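Long-range contact in myosin regulatory light chain (Physarum polycephalum, PDB 2BL0), which serves as an EF-hand light chain of a slime-mould myosin II and binds a calcium ion: residues G21-K33 and F44-K58. Numbering follows the deposited sequence.
Sequences GFITKEGLQTVLK and FNEMFNEADATGNGK. With CA (calcium ion), chain E.
Phe-44 of helix 44-51 enters as a knob among Lys-25, Leu-28, Gln-29 and Leu-32 of helix 25-33; the helix axes pass 11.1 Å apart at 118°. With its chain bent at chi2 (-75°), Gln-29 lays its amide flat over the Phe-44 ring, the planes 10° apart and NE2 3.4 Å from CE2. Leu-32 CD1 meets the ring edge, 3.6 Å from Phe-44 CD1, while Leu-28 CD2 lies between this ring, Met-47 and Phe-48.

Two lysine stems make CH-pi contacts: Lys-25 CG sits almost centrally over Phe-48, 3.5 Å from the ring centroid, and Lys-58 CD lies over one face of Phe-22 toward its rim. Beyond CG the Lys-25 chain runs extended past Phe-48, and NZ donates to Asn-45 OD1 (3.2 Å) from above the carbonyl plane.

A water bridges Lys-25 N and Gly-57 O, and Thr-24 caps helix 25-33 through OG1, which accepts from Gly-27 N.

Calcium is held by Asp-52 OD1, Thr-54 OG1, Asn-56 OD1 and Lys-58 O, with Glu-63 completing the protein ligands. Lys-58 thus binds metal through its backbone while its side chain packs on Phe-22, linking the calcium loop of one EF-hand directly to its partner hand.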
# COMPACT_ATOMS: atom_id res chain seq x y z
N GLY C 21 -4.70 39.48 6.24
CA GLY C 21 -4.22 38.32 6.96
C GLY C 21 -5.32 37.59 7.72
O GLY C 21 -5.03 36.62 8.41
N PHE C 22 -6.58 38.01 7.57
CA PHE C 22 -7.70 37.34 8.24
C PHE C 22 -9.03 37.59 7.53
O PHE C 22 -9.16 38.56 6.77
CB PHE C 22 -7.78 37.72 9.73
CG PHE C 22 -7.96 39.19 9.97
CD1 PHE C 22 -9.21 39.78 9.91
CD2 PHE C 22 -6.86 39.99 10.25
CE1 PHE C 22 -9.37 41.17 10.10
CE2 PHE C 22 -7.00 41.37 10.43
CZ PHE C 22 -8.26 41.95 10.38
N ILE C 23 -10.01 36.72 7.79
CA ILE C 23 -11.32 36.79 7.17
C ILE C 23 -12.35 37.12 8.20
O ILE C 23 -12.54 36.36 9.15
CB ILE C 23 -11.70 35.46 6.52
CG1 ILE C 23 -10.63 35.03 5.51
CG2 ILE C 23 -13.12 35.56 5.90
CD1 ILE C 23 -10.80 33.63 4.99
N THR C 24 -13.04 38.24 8.00
CA THR C 24 -14.12 38.66 8.86
C THR C 24 -15.44 38.12 8.32
O THR C 24 -15.48 37.62 7.20
CB THR C 24 -14.21 40.20 8.91
OG1 THR C 24 -14.41 40.71 7.59
CG2 THR C 24 -12.89 40.81 9.34
N LYS C 25 -16.51 38.25 9.10
CA LYS C 25 -17.84 37.87 8.62
C LYS C 25 -18.20 38.65 7.36
O LYS C 25 -18.65 38.07 6.40
CB LYS C 25 -18.93 38.09 9.67
CG LYS C 25 -19.07 36.94 10.63
CD LYS C 25 -20.30 37.10 11.51
CE LYS C 25 -20.42 35.93 12.47
NZ LYS C 25 -21.81 35.82 13.04
N GLU C 26 -17.98 39.96 7.41
CA GLU C 26 -18.12 40.87 6.27
C GLU C 26 -17.34 40.35 5.04
O GLU C 26 -17.87 40.28 3.92
CB GLU C 26 -17.62 42.25 6.70
CG GLU C 26 -17.85 43.39 5.74
CD GLU C 26 -19.30 43.85 5.65
OE1 GLU C 26 -20.05 43.87 6.66
OE2 GLU C 26 -19.69 44.22 4.54
N GLY C 27 -16.08 39.99 5.25
CA GLY C 27 -15.25 39.49 4.17
C GLY C 27 -15.73 38.15 3.64
O GLY C 27 -15.70 37.90 2.44
N LEU C 28 -16.19 37.27 4.53
CA LEU C 28 -16.64 35.95 4.10
C LEU C 28 -17.89 36.06 3.23
O LEU C 28 -18.00 35.37 2.21
CB LEU C 28 -16.86 35.00 5.27
CG LEU C 28 -17.24 33.57 4.85
CD1 LEU C 28 -16.18 32.90 3.96
CD2 LEU C 28 -17.48 32.75 6.10
N GLN C 29 -18.78 36.98 3.59
CA GLN C 29 -19.96 37.26 2.76
C GLN C 29 -19.54 37.64 1.35
O GLN C 29 -20.12 37.16 0.38
CB GLN C 29 -20.79 38.38 3.36
CG GLN C 29 -21.41 38.04 4.69
CD GLN C 29 -22.60 37.09 4.57
OE1 GLN C 29 -22.82 36.46 3.53
NE2 GLN C 29 -23.37 37.00 5.65
N THR C 30 -18.53 38.50 1.23
CA THR C 30 -18.04 38.92 -0.08
C THR C 30 -17.40 37.77 -0.85
O THR C 30 -17.64 37.61 -2.04
CB THR C 30 -17.04 40.07 0.11
OG1 THR C 30 -17.73 41.20 0.63
CG2 THR C 30 -16.49 40.56 -1.21
N VAL C 31 -16.63 36.94 -0.14
CA VAL C 31 -16.01 35.77 -0.75
C VAL C 31 -17.06 34.81 -1.33
O VAL C 31 -16.93 34.31 -2.47
CB VAL C 31 -15.10 35.04 0.29
CG1 VAL C 31 -14.68 33.71 -0.24
CG2 VAL C 31 -13.88 35.91 0.59
N LEU C 32 -18.11 34.53 -0.56
CA LEU C 32 -19.16 33.64 -1.03
C LEU C 32 -19.84 34.20 -2.28
O LEU C 32 -20.12 33.46 -3.23
CB LEU C 32 -20.18 33.37 0.09
CG LEU C 32 -19.62 32.56 1.26
CD1 LEU C 32 -20.56 32.62 2.45
CD2 LEU C 32 -19.37 31.12 0.84
N LYS C 33 -20.04 35.50 -2.32
CA LYS C 33 -20.63 36.14 -3.51
C LYS C 33 -19.70 36.04 -4.70
O LYS C 33 -20.14 35.77 -5.82
CB LYS C 33 -20.99 37.58 -3.23
CG LYS C 33 -22.15 37.69 -2.25
CD LYS C 33 -22.49 39.11 -1.93
CE LYS C 33 -23.71 39.17 -1.00
NZ LYS C 33 -23.97 40.56 -0.53
N PHE C 44 -24.43 30.00 7.32
CA PHE C 44 -23.33 30.98 7.28
C PHE C 44 -22.72 31.18 8.64
O PHE C 44 -21.50 31.14 8.80
CB PHE C 44 -23.78 32.34 6.72
CG PHE C 44 -22.70 33.38 6.76
CD1 PHE C 44 -21.75 33.45 5.75
CD2 PHE C 44 -22.58 34.25 7.84
CE1 PHE C 44 -20.75 34.38 5.78
CE2 PHE C 44 -21.57 35.18 7.89
CZ PHE C 44 -20.64 35.25 6.85
N ASN C 45 -23.54 31.43 9.65
CA ASN C 45 -23.02 31.61 10.99
C ASN C 45 -22.29 30.37 11.46
O ASN C 45 -21.24 30.47 12.08
CB ASN C 45 -24.14 31.98 11.99
CG ASN C 45 -24.67 33.37 11.76
OD1 ASN C 45 -23.95 34.25 11.29
ND2 ASN C 45 -25.95 33.57 12.05
N GLU C 46 -22.84 29.20 11.12
CA GLU C 46 -22.22 27.91 11.48
C GLU C 46 -20.84 27.78 10.83
O GLU C 46 -19.88 27.42 11.49
CB GLU C 46 -23.12 26.76 11.03
CG GLU C 46 -22.57 25.35 11.14
CD GLU C 46 -23.56 24.32 10.60
OE1 GLU C 46 -23.92 24.39 9.39
OE2 GLU C 46 -24.01 23.46 11.38
N MET C 47 -20.74 28.11 9.54
CA MET C 47 -19.48 27.93 8.83
C MET C 47 -18.44 28.93 9.35
O MET C 47 -17.27 28.60 9.48
CB MET C 47 -19.64 27.99 7.31
CG MET C 47 -19.51 29.38 6.64
SD MET C 47 -19.84 29.33 4.87
CE MET C 47 -18.34 28.80 4.26
N PHE C 48 -18.88 30.15 9.67
CA PHE C 48 -17.94 31.16 10.16
C PHE C 48 -17.39 30.74 11.52
O PHE C 48 -16.18 30.81 11.77
CB PHE C 48 -18.55 32.57 10.23
CG PHE C 48 -17.53 33.61 10.58
CD1 PHE C 48 -16.72 34.18 9.60
CD2 PHE C 48 -17.31 33.96 11.90
CE1 PHE C 48 -15.73 35.08 9.92
CE2 PHE C 48 -16.31 34.86 12.24
CZ PHE C 48 -15.52 35.43 11.24
N ASN C 49 -18.29 30.30 12.38
CA ASN C 49 -17.94 29.91 13.73
C ASN C 49 -17.08 28.65 13.72
O ASN C 49 -16.23 28.50 14.57
CB ASN C 49 -19.19 29.72 14.59
CG ASN C 49 -19.99 31.03 14.82
OD1 ASN C 49 -21.19 30.97 15.07
ND2 ASN C 49 -19.33 32.19 14.74
N GLU C 50 -17.30 27.75 12.76
CA GLU C 50 -16.46 26.54 12.63
C GLU C 50 -15.01 26.95 12.39
O GLU C 50 -14.07 26.35 12.95
CB GLU C 50 -16.91 25.69 11.41
CG GLU C 50 -18.14 24.83 11.62
CD GLU C 50 -18.64 24.14 10.36
OE1 GLU C 50 -18.26 24.54 9.23
OE2 GLU C 50 -19.43 23.18 10.51
N ALA C 51 -14.83 27.96 11.55
CA ALA C 51 -13.50 28.39 11.12
C ALA C 51 -12.84 29.27 12.17
O ALA C 51 -11.65 29.15 12.43
CB ALA C 51 -13.59 29.14 9.82
N ASP C 52 -13.63 30.13 12.80
CA ASP C 52 -13.15 31.07 13.80
C ASP C 52 -13.15 30.41 15.19
O ASP C 52 -13.98 30.72 16.04
CB ASP C 52 -14.04 32.32 13.80
CG ASP C 52 -13.59 33.39 14.81
OD1 ASP C 52 -12.38 33.49 15.12
OD2 ASP C 52 -14.41 34.19 15.34
N ALA C 53 -12.19 29.53 15.40
CA ALA C 53 -12.13 28.73 16.63
C ALA C 53 -11.96 29.59 17.86
O ALA C 53 -12.48 29.26 18.91
CB ALA C 53 -11.03 27.71 16.56
N THR C 54 -11.22 30.70 17.76
CA THR C 54 -11.01 31.57 18.91
C THR C 54 -12.21 32.44 19.21
O THR C 54 -12.25 33.08 20.27
CB THR C 54 -9.82 32.51 18.74
OG1 THR C 54 -10.09 33.40 17.66
CG2 THR C 54 -8.54 31.77 18.41
N GLY C 55 -13.16 32.51 18.28
CA GLY C 55 -14.41 33.22 18.52
C GLY C 55 -14.27 34.73 18.58
O GLY C 55 -15.10 35.41 19.19
N ASN C 56 -13.24 35.27 17.94
CA ASN C 56 -12.94 36.70 18.04
C ASN C 56 -13.43 37.53 16.83
O ASN C 56 -13.19 38.75 16.75
CB ASN C 56 -11.44 36.89 18.25
CG ASN C 56 -10.67 36.86 16.96
OD1 ASN C 56 -10.88 35.96 16.16
ND2 ASN C 56 -9.78 37.82 16.76
N GLY C 57 -14.12 36.88 15.90
CA GLY C 57 -14.66 37.53 14.70
C GLY C 57 -13.72 37.62 13.49
O GLY C 57 -14.06 38.26 12.47
N LYS C 58 -12.56 36.98 13.60
CA LYS C 58 -11.53 37.02 12.56
C LYS C 58 -10.91 35.63 12.37
O LYS C 58 -10.38 35.07 13.31
CB LYS C 58 -10.42 37.99 12.97
CG LYS C 58 -10.84 39.47 13.05
CD LYS C 58 -9.64 40.33 13.41
CE LYS C 58 -9.97 41.80 13.46
NZ LYS C 58 -10.49 42.19 14.78
CA CA E . -10.13 33.91 15.28
O HOH W 1 -16.38 39.31 11.86